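Local coordinates for protein C2 toxin component I (Clostridium botulinum, PDB 2J3X) that transfers ADP-ribose, probably to actin of host cells, as the enzymatic component of a binary toxin that depends on a separate component for uptake, at residues Thr51-Phe56 / Phe80-Ile85; Gly235-Lys240 / Ser283-Val288; Gly372-Phe377 / Leu391-Ser396. The protein carries 2 engineered substitutions. All blocks are in the same frame, centred on the assembly; numbering follows the deposited sequence. Where two conformers were deposited one is given.

Interaction 1 (Thr51-Phe56 / Phe80-Ile85). With SO4 (sulfate ion), chain P.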
ATOM      1  N   THR A  51       9.408  -9.825 -12.355  1.00 20.62           N
ATOM      2  CA  THR A  51       7.962  -9.698 -12.113  1.00 20.96           C
ATOM      3  C   THR A  51       7.545 -10.609 -10.951  1.00 19.70           C
ATOM      4  O   THR A  51       6.806 -10.199 -10.033  1.00 19.09           O
ATOM      5  CB  THR A  51       7.182 -10.025 -13.411  1.00 21.31           C
ATOM      6  OG1 THR A  51       7.448  -8.977 -14.352  1.00 21.82           O
ATOM      7  CG2 THR A  51       5.649 -10.105 -13.142  1.00 23.66           C
ATOM      8  N   LYS A  52       8.044 -11.828 -10.989  1.00 19.69           N
ATOM      9  CA  LYS A  52       7.698 -12.836  -9.987  1.00 19.22           C
ATOM     10  C   LYS A  52       8.139 -12.406  -8.573  1.00 18.33           C
ATOM     11  O   LYS A  52       7.374 -12.528  -7.570  1.00 16.15           O
ATOM     12  CB  LYS A  52       8.318 -14.177 -10.382  1.00 20.29           C
ATOM     13  CG  LYS A  52       8.027 -15.322  -9.404  1.00 25.78           C
ATOM     14  CD  LYS A  52       9.250 -15.770  -8.620  1.00 33.75           C
ATOM     15  CE  LYS A  52       9.783 -17.062  -9.203  1.00 37.58           C
ATOM     16  NZ  LYS A  52      11.202 -17.269  -8.797  1.00 41.55           N
ATOM     17  N   ILE A  53       9.403 -11.987  -8.472  1.00 16.76           N
ATOM     18  CA  ILE A  53       9.960 -11.564  -7.188  1.00 17.30           C
ATOM     19  C   ILE A  53       9.290 -10.277  -6.681  1.00 14.76           C
ATOM     20  O   ILE A  53       9.019 -10.144  -5.464  1.00 14.75           O
ATOM     21  CB  ILE A  53      11.511 -11.382  -7.329  1.00 18.47           C
ATOM     22  CG1 ILE A  53      12.197 -12.754  -7.267  1.00 21.41           C
ATOM     23  CG2 ILE A  53      12.102 -10.489  -6.244  1.00 23.51           C
ATOM     24  CD1 ILE A  53      11.962 -13.576  -5.867  1.00 23.45           C
ATOM     25  N   ASP A  54       8.986  -9.341  -7.589  1.00 13.24           N
ATOM     26  CA  ASP A  54       8.286  -8.116  -7.170  1.00 14.08           C
ATOM     27  C   ASP A  54       6.921  -8.468  -6.597  1.00 13.09           C
ATOM     28  O   ASP A  54       6.528  -7.956  -5.558  1.00 12.82           O
ATOM     29  CB  ASP A  54       8.114  -7.101  -8.348  1.00 12.78           C
ATOM     30  CG  ASP A  54       9.384  -6.225  -8.574  1.00 16.24           C
ATOM     31  OD1 ASP A  54      10.214  -6.093  -7.667  1.00 18.96           O
ATOM     32  OD2 ASP A  54       9.521  -5.617  -9.656  1.00 17.54           O
ATOM     33  N   ASN A  55       6.190  -9.336  -7.294  1.00 12.30           N
ATOM     34  CA  ASN A  55       4.869  -9.755  -6.786  1.00 12.50           C
ATOM     35  C   ASN A  55       4.987 -10.484  -5.464  1.00 11.20           C
ATOM     36  O   ASN A  55       4.204 -10.267  -4.543  1.00 11.10           O
ATOM     37  CB  ASN A  55       4.227 -10.673  -7.826  1.00 13.49           C
ATOM     38  CG  ASN A  55       3.673  -9.916  -9.013  1.00 15.14           C
ATOM     39  OD1 ASN A  55       3.480  -8.701  -8.982  1.00 16.43           O
ATOM     40  ND2 ASN A  55       3.352 -10.657 -10.060  1.00 19.28           N
ATOM     41  N   PHE A  56       5.981 -11.353  -5.351  1.00 11.68           N
ATOM     42  CA  PHE A  56       6.228 -12.083  -4.109  1.00 11.06           C
ATOM     43  C   PHE A  56       6.549 -11.091  -2.965  1.00 11.58           C
ATOM     44  O   PHE A  56       6.111 -11.275  -1.829  1.00  9.69           O
ATOM     45  CB  PHE A  56       7.347 -13.118  -4.318  1.00 13.43           C
ATOM     46  CG  PHE A  56       7.507 -14.078  -3.157  1.00 13.49           C
ATOM     47  CD1 PHE A  56       6.666 -15.181  -3.018  1.00 18.63           C
ATOM     48  CD2 PHE A  56       8.435 -13.808  -2.161  1.00 15.09           C
ATOM     49  CE1 PHE A  56       6.797 -16.058  -1.917  1.00 18.36           C
ATOM     50  CE2 PHE A  56       8.554 -14.660  -1.058  1.00 11.60           C
ATOM     51  CZ  PHE A  56       7.762 -15.784  -0.932  1.00 15.92           C
ATOM     52  N   PHE A  80      14.022 -15.842   0.709  1.00 13.01           N
ATOM     53  CA  PHE A  80      15.465 -15.529   0.884  1.00 12.42           C
ATOM     54  C   PHE A  80      15.969 -14.590  -0.195  1.00 12.75           C
ATOM     55  O   PHE A  80      16.797 -13.715   0.091  1.00 12.64           O
ATOM     56  CB  PHE A  80      16.324 -16.785   0.849  1.00 12.36           C
ATOM     57  CG  PHE A  80      16.101 -17.714   2.037  1.00 12.14           C
ATOM     58  CD1 PHE A  80      15.382 -17.329   3.162  1.00  9.79           C
ATOM     59  CD2 PHE A  80      16.724 -18.958   2.033  1.00 11.12           C
ATOM     60  CE1 PHE A  80      15.197 -18.247   4.266  1.00 12.62           C
ATOM     61  CE2 PHE A  80      16.571 -19.840   3.097  1.00 12.69           C
ATOM     62  CZ  PHE A  80      15.831 -19.496   4.196  1.00 12.34           C
ATOM     63  N   ASP A  81      15.499 -14.774  -1.422  1.00 12.57           N
ATOM     64  CA  ASP A  81      15.925 -13.889  -2.523  1.00 13.12           C
ATOM     65  C   ASP A  81      15.461 -12.443  -2.280  1.00 12.13           C
ATOM     66  O   ASP A  81      16.244 -11.501  -2.441  1.00 13.92           O
ATOM     67  CB  ASP A  81      15.410 -14.385  -3.890  1.00 13.98           C
ATOM     68  CG  ASP A  81      16.248 -15.532  -4.442  1.00 18.80           C
ATOM     69  OD1 ASP A  81      17.389 -15.706  -3.966  1.00 24.47           O
ATOM     70  OD2 ASP A  81      15.752 -16.233  -5.352  1.00 22.31           O
ATOM     71  N   VAL A  82      14.203 -12.250  -1.877  1.00 11.68           N
ATOM     72  CA  VAL A  82      13.721 -10.898  -1.472  1.00 11.07           C
ATOM     73  C   VAL A  82      14.606 -10.333  -0.351  1.00 11.36           C
ATOM     74  O   VAL A  82      15.032  -9.148  -0.408  1.00 11.30           O
ATOM     75  CB  VAL A  82      12.228 -10.902  -1.046  1.00  9.94           C
ATOM     76  CG1 VAL A  82      11.785  -9.606  -0.291  1.00 10.21           C
ATOM     77  CG2 VAL A  82      11.304 -11.215  -2.270  1.00 10.75           C
ATOM     78  N   GLU A  83      14.886 -11.131   0.680  1.00 10.54           N
ATOM     79  CA  GLU A  83      15.713 -10.620   1.786  1.00  9.98           C
ATOM     80  C   GLU A  83      17.120 -10.243   1.294  1.00 10.20           C
ATOM     81  O   GLU A  83      17.692  -9.229   1.731  1.00 11.55           O
ATOM     82  CB  GLU A  83      15.760 -11.683   2.871  1.00  9.20           C
ATOM     83  CG  GLU A  83      14.378 -11.882   3.555  1.00  9.15           C
ATOM     84  CD  GLU A  83      14.307 -13.097   4.493  1.00  9.84           C
ATOM     85  OE1 GLU A  83      15.182 -13.964   4.389  1.00 11.88           O
ATOM     86  OE2 GLU A  83      13.370 -13.118   5.345  1.00 10.95           O
ATOM     87  N   ARG A  84      17.679 -11.056   0.399  1.00 10.95           N
ATOM     88  CA  ARG A  84      19.031 -10.791  -0.142  1.00 11.73           C
ATOM     89  C   ARG A  84      19.108  -9.529  -0.991  1.00 12.04           C
ATOM     90  O   ARG A  84      20.113  -8.813  -0.964  1.00 13.35           O
ATOM     91  CB  ARG A  84      19.543 -12.006  -0.916  1.00 10.67           C
ATOM     92  CG  ARG A  84      19.971 -13.150   0.055  1.00 12.53           C
ATOM     93  CD  ARG A  84      20.101 -14.491  -0.651  1.00 13.35           C
ATOM     94  NE  ARG A  84      20.248 -15.560   0.351  1.00 13.27           N
ATOM     95  CZ  ARG A  84      19.989 -16.854   0.112  1.00 17.51           C
ATOM     96  NH1 ARG A  84      19.611 -17.276  -1.117  1.00 15.65           N
ATOM     97  NH2 ARG A  84      20.127 -17.742   1.106  1.00 13.42           N
ATOM     98  N   ILE A  85      18.051  -9.281  -1.760  1.00 11.95           N
ATOM     99  CA  ILE A  85      17.944  -8.053  -2.574  1.00 11.69           C
ATOM    100  C   ILE A  85      17.856  -6.863  -1.611  1.00 11.15           C
ATOM    101  O   ILE A  85      18.521  -5.842  -1.792  1.00 11.01           O
ATOM    102  CB  ILE A  85      16.763  -8.121  -3.586  1.00 12.42           C
ATOM    103  CG1 ILE A  85      17.050  -9.159  -4.672  1.00 12.14           C
ATOM    104  CG2 ILE A  85      16.560  -6.746  -4.275  1.00 10.76           C
ATOM    105  CD1 ILE A  85      15.763  -9.599  -5.447  1.00 13.09           C
TER
HETATM  106  S   SO4 P1446       7.734  -5.617 -12.600  1.00 29.28           S
HETATM  107  O1  SO4 P1446       9.124  -5.807 -13.033  1.00 25.55           O
HETATM  108  O2  SO4 P1446       7.498  -6.125 -11.238  1.00 28.64           O
HETATM  109  O3  SO4 P1446       7.391  -4.191 -12.608  1.00 30.54           O
HETATM  110  O4  SO4 P1446       6.889  -6.427 -13.486  1.00 32.57           O

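Interaction 2 (Gly235-Lys240 / Ser283-Val288)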
ATOM      1  N   GLY A 235       0.787   5.526  25.480  1.00 10.74           N
ATOM      2  CA  GLY A 235       1.212   5.155  26.831  1.00 11.71           C
ATOM      3  C   GLY A 235       0.418   5.870  27.912  1.00 12.33           C
ATOM      4  O   GLY A 235      -0.060   5.212  28.861  1.00 12.83           O
ATOM      5  N   ASP A 236       0.256   7.193  27.784  1.00 11.29           N
ATOM      6  CA  ASP A 236      -0.447   7.967  28.803  1.00 10.91           C
ATOM      7  C   ASP A 236      -1.944   8.056  28.583  1.00 10.53           C
ATOM      8  O   ASP A 236      -2.629   8.811  29.264  1.00 11.32           O
ATOM      9  CB  ASP A 236       0.188   9.353  29.024  1.00 10.83           C
ATOM     10  CG  ASP A 236       0.008  10.291  27.846  1.00 13.55           C
ATOM     11  OD1 ASP A 236      -0.596   9.877  26.854  1.00 13.44           O
ATOM     12  OD2 ASP A 236       0.509  11.457  27.937  1.00 16.97           O
ATOM     13  N   TYR A 237      -2.463   7.264  27.648  1.00  9.34           N
ATOM     14  CA  TYR A 237      -3.862   7.395  27.236  1.00  9.56           C
ATOM     15  C   TYR A 237      -4.827   7.145  28.422  1.00 10.04           C
ATOM     16  O   TYR A 237      -5.707   7.987  28.677  1.00  9.02           O
ATOM     17  CB  TYR A 237      -4.155   6.454  26.057  1.00  9.48           C
ATOM     18  CG  TYR A 237      -5.587   6.474  25.602  1.00  9.56           C
ATOM     19  CD1 TYR A 237      -6.133   7.655  25.105  1.00 10.64           C
ATOM     20  CD2 TYR A 237      -6.357   5.309  25.577  1.00 11.33           C
ATOM     21  CE1 TYR A 237      -7.470   7.696  24.647  1.00 11.52           C
ATOM     22  CE2 TYR A 237      -7.696   5.353  25.148  1.00  9.73           C
ATOM     23  CZ  TYR A 237      -8.219   6.538  24.680  1.00 12.26           C
ATOM     24  OH  TYR A 237      -9.515   6.595  24.212  1.00 10.83           O
ATOM     25  N   ILE A 238      -4.671   6.042  29.157  1.00 10.13           N
ATOM     26  CA  ILE A 238      -5.590   5.784  30.271  1.00 10.91           C
ATOM     27  C   ILE A 238      -5.523   6.884  31.340  1.00 11.29           C
ATOM     28  O   ILE A 238      -6.566   7.293  31.890  1.00 12.09           O
ATOM     29  CB  ILE A 238      -5.420   4.348  30.820  1.00 11.29           C
ATOM     30  CG1 ILE A 238      -5.916   3.366  29.731  1.00 11.02           C
ATOM     31  CG2 ILE A 238      -6.197   4.114  32.173  1.00 11.39           C
ATOM     32  CD1 ILE A 238      -5.673   1.875  30.084  1.00 12.11           C
ATOM     33  N   SER A 239      -4.311   7.414  31.594  1.00 11.84           N
ATOM     34  CA  SER A 239      -4.128   8.485  32.576  1.00 11.54           C
ATOM     35  C   SER A 239      -4.968   9.694  32.175  1.00 12.64           C
ATOM     36  O   SER A 239      -5.254  10.519  33.028  1.00 12.74           O
ATOM     37  CB  SER A 239      -2.647   8.885  32.687  1.00 12.42           C
ATOM     38  OG  SER A 239      -2.286   9.806  31.642  1.00 13.64           O
ATOM     39  N   LYS A 240      -5.341   9.809  30.899  1.00 10.71           N
ATOM     40  CA  LYS A 240      -6.103  11.011  30.447  1.00 11.98           C
ATOM     41  C   LYS A 240      -7.617  10.845  30.450  1.00 12.98           C
ATOM     42  O   LYS A 240      -8.353  11.846  30.208  1.00 14.88           O
ATOM     43  CB  LYS A 240      -5.711  11.394  29.024  1.00 12.51           C
ATOM     44  CG  LYS A 240      -4.252  11.959  28.935  1.00 13.36           C
ATOM     45  CD  LYS A 240      -3.890  12.316  27.522  1.00 18.98           C
ATOM     46  CE  LYS A 240      -2.617  13.111  27.460  1.00 19.75           C
ATOM     47  NZ  LYS A 240      -2.881  14.575  27.805  1.00 26.03           N
ATOM     48  N   SER A 283     -17.297   7.546  22.535  1.00 15.54           N
ATOM     49  CA  SER A 283     -16.875   8.535  21.526  1.00 15.04           C
ATOM     50  C   SER A 283     -16.063   9.626  22.189  1.00 15.96           C
ATOM     51  O   SER A 283     -15.045  10.035  21.639  1.00 13.80           O
ATOM     52  CB  SER A 283     -18.079   9.155  20.789  1.00 16.06           C
ATOM     53  OG  SER A 283     -18.637   8.234  19.841  1.00 16.02           O
ATOM     54  N   SER A 284     -16.487  10.061  23.389  1.00 14.77           N
ATOM     55  CA  SER A 284     -15.785  11.059  24.187  1.00 16.40           C
ATOM     56  C   SER A 284     -14.338  10.548  24.478  1.00 14.82           C
ATOM     57  O   SER A 284     -13.338  11.250  24.228  1.00 16.21           O
ATOM     58  CB  SER A 284     -16.566  11.241  25.531  1.00 16.79           C
ATOM     59  OG  SER A 284     -16.019  12.274  26.286  1.00 24.34           O
ATOM     60  N   ALA A 285     -14.231   9.301  24.944  1.00 14.52           N
ATOM     61  CA  ALA A 285     -12.906   8.713  25.243  1.00 13.17           C
ATOM     62  C   ALA A 285     -12.035   8.693  24.018  1.00 13.17           C
ATOM     63  O   ALA A 285     -10.818   8.995  24.090  1.00 12.72           O
ATOM     64  CB  ALA A 285     -13.048   7.286  25.769  1.00 12.66           C
ATOM     65  N   LEU A 286     -12.621   8.306  22.882  1.00 12.23           N
ATOM     66  CA  LEU A 286     -11.826   8.184  21.635  1.00 11.92           C
ATOM     67  C   LEU A 286     -11.400   9.568  21.101  1.00 11.97           C
ATOM     68  O   LEU A 286     -10.509   9.652  20.245  1.00 11.97           O
ATOM     69  CB  LEU A 286     -12.566   7.367  20.551  1.00 10.22           C
ATOM     70  CG  LEU A 286     -12.791   5.904  20.929  1.00 11.00           C
ATOM     71  CD1 LEU A 286     -13.633   5.251  19.765  1.00 11.88           C
ATOM     72  CD2 LEU A 286     -11.393   5.247  21.132  1.00 14.11           C
ATOM     73  N   SER A 287     -12.009  10.643  21.621  1.00 13.07           N
ATOM     74  CA  SER A 287     -11.647  12.013  21.232  1.00 14.44           C
ATOM     75  C   SER A 287     -10.588  12.590  22.153  1.00 14.87           C
ATOM     76  O   SER A 287     -10.085  13.674  21.878  1.00 13.83           O
ATOM     77  CB  SER A 287     -12.869  12.950  21.299  1.00 15.77           C
ATOM     78  OG  SER A 287     -13.873  12.501  20.390  1.00 21.81           O
ATOM     79  N   VAL A 288     -10.206  11.863  23.210  1.00 13.28           N
ATOM     80  CA  VAL A 288      -9.240  12.427  24.185  1.00 13.48           C
ATOM     81  C   VAL A 288      -7.830  12.589  23.565  1.00 14.07           C
ATOM     82  O   VAL A 288      -7.153  13.628  23.773  1.00 13.99           O
ATOM     83  CB  VAL A 288      -9.247  11.623  25.507  1.00 11.97           C
ATOM     84  CG1 VAL A 288      -8.008  11.919  26.392  1.00 14.13           C
ATOM     85  CG2 VAL A 288     -10.589  11.877  26.307  1.00 13.15           C
TER

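Interaction 3 (Gly372-Phe377 / Leu391-Ser396)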
ATOM      1  N   GLY A 372      -5.578  13.591  13.529  1.00 10.40           N
ATOM      2  CA  GLY A 372      -6.736  14.263  14.070  1.00 10.41           C
ATOM      3  C   GLY A 372      -7.935  13.317  13.991  1.00 10.50           C
ATOM      4  O   GLY A 372      -8.988  13.636  14.545  1.00 12.48           O
ATOM      5  N   ALA A 373      -7.807  12.207  13.258  1.00 12.40           N
ATOM      6  CA  ALA A 373      -8.953  11.196  13.215  1.00 11.18           C
ATOM      7  C   ALA A 373      -9.316  10.780  14.660  1.00 12.34           C
ATOM      8  O   ALA A 373      -8.428  10.608  15.523  1.00 12.18           O
ATOM      9  CB  ALA A 373      -8.593   9.974  12.427  1.00 13.88           C
ATOM     10  N   ILE A 374     -10.610  10.609  14.915  1.00 11.92           N
ATOM     11  CA  ILE A 374     -11.039  10.237  16.239  1.00 10.25           C
ATOM     12  C   ILE A 374     -10.945   8.691  16.402  1.00 10.56           C
ATOM     13  O   ILE A 374     -11.608   7.897  15.691  1.00 10.40           O
ATOM     14  CB  ILE A 374     -12.480  10.690  16.499  1.00 11.72           C
ATOM     15  CG1 ILE A 374     -12.644  12.194  16.281  1.00 11.23           C
ATOM     16  CG2 ILE A 374     -12.917  10.227  17.940  1.00  9.94           C
ATOM     17  CD1 ILE A 374     -11.724  13.137  17.129  1.00 13.02           C
ATOM     18  N   GLY A 375     -10.065   8.295  17.302  1.00 10.90           N
ATOM     19  CA  GLY A 375      -9.721   6.903  17.519  1.00 10.73           C
ATOM     20  C   GLY A 375      -8.597   6.836  18.527  1.00 10.28           C
ATOM     21  O   GLY A 375      -8.012   7.854  18.895  1.00 10.62           O
ATOM     22  N   ALA A 376      -8.256   5.617  18.954  1.00 11.07           N
ATOM     23  CA  ALA A 376      -7.149   5.440  19.901  1.00 10.26           C
ATOM     24  C   ALA A 376      -6.561   4.074  19.706  1.00 10.88           C
ATOM     25  O   ALA A 376      -7.277   3.091  19.446  1.00 10.45           O
ATOM     26  CB  ALA A 376      -7.656   5.568  21.354  1.00 10.09           C
ATOM     27  N   PHE A 377      -5.257   3.994  19.901  1.00  9.02           N
ATOM     28  CA  PHE A 377      -4.625   2.667  20.028  1.00  8.81           C
ATOM     29  C   PHE A 377      -4.951   2.165  21.420  1.00  9.80           C
ATOM     30  O   PHE A 377      -4.814   2.875  22.414  1.00 10.66           O
ATOM     31  CB  PHE A 377      -3.096   2.836  19.856  1.00  7.81           C
ATOM     32  CG  PHE A 377      -2.311   1.557  19.737  1.00  8.48           C
ATOM     33  CD1 PHE A 377      -2.156   0.666  20.845  1.00  9.00           C
ATOM     34  CD2 PHE A 377      -1.705   1.245  18.546  1.00  9.84           C
ATOM     35  CE1 PHE A 377      -1.405  -0.508  20.725  1.00  7.61           C
ATOM     36  CE2 PHE A 377      -0.905   0.087  18.395  1.00  9.60           C
ATOM     37  CZ  PHE A 377      -0.728  -0.795  19.523  1.00  8.91           C
ATOM     38  N   LEU A 391      -8.938   1.536  17.721  1.00 10.36           N
ATOM     39  CA  LEU A 391     -10.402   1.591  17.671  1.00  9.69           C
ATOM     40  C   LEU A 391     -10.847   2.926  17.094  1.00 10.11           C
ATOM     41  O   LEU A 391     -10.472   3.991  17.626  1.00 10.13           O
ATOM     42  CB  LEU A 391     -10.989   1.372  19.085  1.00  7.99           C
ATOM     43  CG  LEU A 391     -12.525   1.479  19.139  1.00 11.94           C
ATOM     44  CD1 LEU A 391     -13.044   0.295  18.422  1.00 13.51           C
ATOM     45  CD2 LEU A 391     -13.002   1.452  20.610  1.00 12.45           C
ATOM     46  N   LEU A 392     -11.647   2.878  16.031  1.00 10.62           N
ATOM     47  CA  LEU A 392     -12.103   4.136  15.409  1.00 10.64           C
ATOM     48  C   LEU A 392     -13.488   4.525  15.901  1.00 12.24           C
ATOM     49  O   LEU A 392     -14.334   3.638  16.140  1.00 12.75           O
ATOM     50  CB  LEU A 392     -12.166   3.977  13.868  1.00 11.57           C
ATOM     51  CG  LEU A 392     -10.880   3.515  13.178  1.00 11.00           C
ATOM     52  CD1 LEU A 392     -11.082   3.533  11.660  1.00 12.41           C
ATOM     53  CD2 LEU A 392      -9.750   4.462  13.511  1.00 13.69           C
ATOM     54  N   ASN A 393     -13.732   5.834  15.937  1.00 12.05           N
ATOM     55  CA  ASN A 393     -15.039   6.356  16.320  1.00 11.28           C
ATOM     56  C   ASN A 393     -16.138   5.825  15.389  1.00 11.31           C
ATOM     57  O   ASN A 393     -15.879   5.463  14.192  1.00 12.24           O
ATOM     58  CB  ASN A 393     -15.004   7.869  16.312  1.00 12.06           C
ATOM     59  CG  ASN A 393     -16.158   8.475  17.067  1.00 13.57           C
ATOM     60  OD1 ASN A 393     -16.711   7.837  17.980  1.00 14.90           O
ATOM     61  ND2 ASN A 393     -16.508   9.724  16.717  1.00 13.58           N
ATOM     62  N   LYS A 394     -17.346   5.707  15.954  1.00 11.23           N
ATOM     63  CA  LYS A 394     -18.526   5.297  15.153  1.00 13.55           C
ATOM     64  C   LYS A 394     -18.702   6.296  13.983  1.00 14.66           C
ATOM     65  O   LYS A 394     -18.280   7.457  14.074  1.00 13.56           O
ATOM     66  CB  LYS A 394     -19.770   5.290  16.063  1.00 14.14           C
ATOM     67  CG  LYS A 394     -20.094   6.695  16.632  1.00 16.57           C
ATOM     68  CD  LYS A 394     -21.162   6.769  17.775  1.00 16.80           C
ATOM     69  CE  LYS A 394     -21.299   8.277  18.171  1.00 18.97           C
ATOM     70  NZ  LYS A 394     -22.002   8.991  17.093  1.00 30.07           N
ATOM     71  N   ASN A 395     -19.341   5.838  12.913  1.00 15.18           N
ATOM     72  CA  ASN A 395     -19.553   6.677  11.735  0.50 15.85           C
ATOM     73  C   ASN A 395     -18.247   7.051  11.011  1.00 16.12           C
ATOM     74  O   ASN A 395     -18.202   8.084  10.375  1.00 18.81           O
ATOM     75  CB  ASN A 395     -20.310   7.968  12.113  0.50 16.24           C
ATOM     76  CG  ASN A 395     -21.709   7.699  12.635  0.50 15.77           C
ATOM     77  OD1 ASN A 395     -22.456   6.985  12.009  0.50 16.62           O
ATOM     78  ND2 ASN A 395     -22.071   8.302  13.776  0.50 19.01           N
ATOM     79  N   SER A 396     -17.178   6.272  11.136  1.00 15.33           N
ATOM     80  CA  SER A 396     -15.952   6.602  10.378  1.00 15.55           C
ATOM     81  C   SER A 396     -16.153   6.092   8.942  1.00 16.64           C
ATOM     82  O   SER A 396     -16.265   4.874   8.714  1.00 16.16           O
ATOM     83  CB  SER A 396     -14.711   5.916  11.004  1.00 15.91           C
ATOM     84  OG  SER A 396     -14.374   6.504  12.286  1.00 14.46           O
TER
HETATM   85  O   HOH W   1     -12.047   7.875  12.818  1.00 17.61           O

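Interaction 1 (Thr51-Phe56 / Phe80-Ile85)
Ile-53 sits at the middle of this contact and divides its two branches between different partners. Its CG2, anti to the backbone N, touches Ile-85 CD1 at 3.9 Å and also Val-82 CG2, while CD1, at the end of the other branch, rests on the Asp-81 CB methylene at 4.1 Å. The side chains of Ile-53 and Val-82 run alongside each other with opposed directions, whereas that of Asp-81 lies roughly perpendicular to the isoleucine. Val-82 CG2 serves both Ile-53 and Phe-56: it also meets the edge of the Phe-56 ring, lying in the ring plane 3.9 Å from CD2. The torsion of Phe-56, CG anti to its backbone N (chi1 -170°), carries the ring out toward that methyl.

All the touching residues are buried, and no polar atoms bond between the segments. Across the contact, Lys-52 NZ and Asp-81 OD2 stay 5.8 Å apart; Lys-52 NZ bonds instead to Asn-78, one turn before Asp-81. Outside the two segments, Phe-146 packs on Ile-85 and Ala-40 on Asp-81. Away from the helix-helix contact, beside Thr-51 and Asp-54, lies a sulfate, probably from the crystallisation liquor, that is bonded by Lys-50. Asp-54 OD2 and sulfate O2 are only 2.6 Å apart, which suggests a protonated carboxyl group and would suit crystals at pH 3.0. The axes approach to 10.2 Å and cross at -90°, so this is perpendicular helix-helix packing, joining helices 47-59 and 77-90 within the helical part of the N-terminal ADP-ribosyltransferase-like domain.

Interaction 2 (Gly235-Lys240 / Ser283-Val288)
Tyr-237 reaches from the turn between helices 227-234 and 243-254 to the C-terminal part of helix 273-286, bonding to a carbonyl there; the contact belongs to the helical part of the C-terminal ADP-ribosyltransferase domain. Along 283-288, Ser-283 comes first: its carbonyl O accepts the hydroxyl OG of Ser-287 at 3.0 Å, a side-chain bond within the segment. Ser-284 faces another neighbour, with OG bonded to Gln-245 of helix 243-254. Ala-285 is the receiving residue. Its O takes Tyr-237 OH at 2.7 Å, the hydroxyl standing well above the carbonyl plane (73° out of it), and takes the backbone N of Val-288 at 3.1 Å from the opposite face. A chi1 of 177° stretches the tyrosine ring away from its main-chain nitrogen, far enough to place OH there. Two donors thus satisfy a buried carbonyl and fix the phenol end. Leu-286 follows, its CD2 lying 3.9 Å from the same OH, and Ala-376 of strand 375-377 touches both Leu-286 and Tyr-237. At Val-288 the contact becomes apolar. Its CB approaches the Tyr-237 ring obliquely at CE1, 4.4 Å away. Its CG1 methyl presses against the start of the Lys-240 side chain: Val-288 CG1 lies 3.5 Å from Lys-240 CB.

Interaction 3 (Gly372-Phe377 / Leu391-Ser396)
Ile-374 O is gripped by two donors: the backbone N of Asn-393 at 3.0 Å, with an N-H...O angle of 165°, and a water 2.9 Å from the carbonyl oxygen. That water also donates to Ser-396 OG, which in turn donates to Asn-393 O at 2.6 Å, so the water and the turn after strand 389-392 are tied to segment 372-377. Further along, Ala-376 and Leu-391 form an antiparallel hydrogen-bonded pair: Ala-376 N gives to Leu-391 O, and Leu-391 N to Ala-376 O at 2.9 Å. Gly-375 and Leu-392 are the non-hydrogen-bonded pair beside it, and bare Gly-375 CA lies only 3.0 Å from Leu-391 O.

The side chains of Ile-374 and Asn-393 run in company, CG2 of the isoleucine against CB of the asparagine at 3.5 Å. The amide of Asn-393 has its OD1 bonded to Ser-283 of helix 273-286. Strand 389-392 is central in a three-stranded sheet and begins at the second glutamate of what is probably the family's Glu-X-Glu motif; bonds beyond the last paired residues, helped by water, thus extend the hairpin's hold into its loops.

How the interactions relate
Interactions 2 and 3 adjoin, with centres 11 Å apart: the joint is Ser-283 OG to Asn-393 OD1 at 2.7 Å, and Ile-374 CG2 packs 3.4 Å from Leu-286 O. Helix 273-286 therefore lies against the edge of the hairpin, while Tyr-237 touches both the helix and Ala-376 of the hairpin. Interaction 1 is remote, about 36 Å from interaction 3 and 42 Å from interaction 2 between centres, on the opposite side of the chain's centre and in the other of two related domains. As in relatives, the C-terminal domain probably holds the active site, near which the strands of interaction 3 run, whereas the N-terminal one probably serves docking to the transport component.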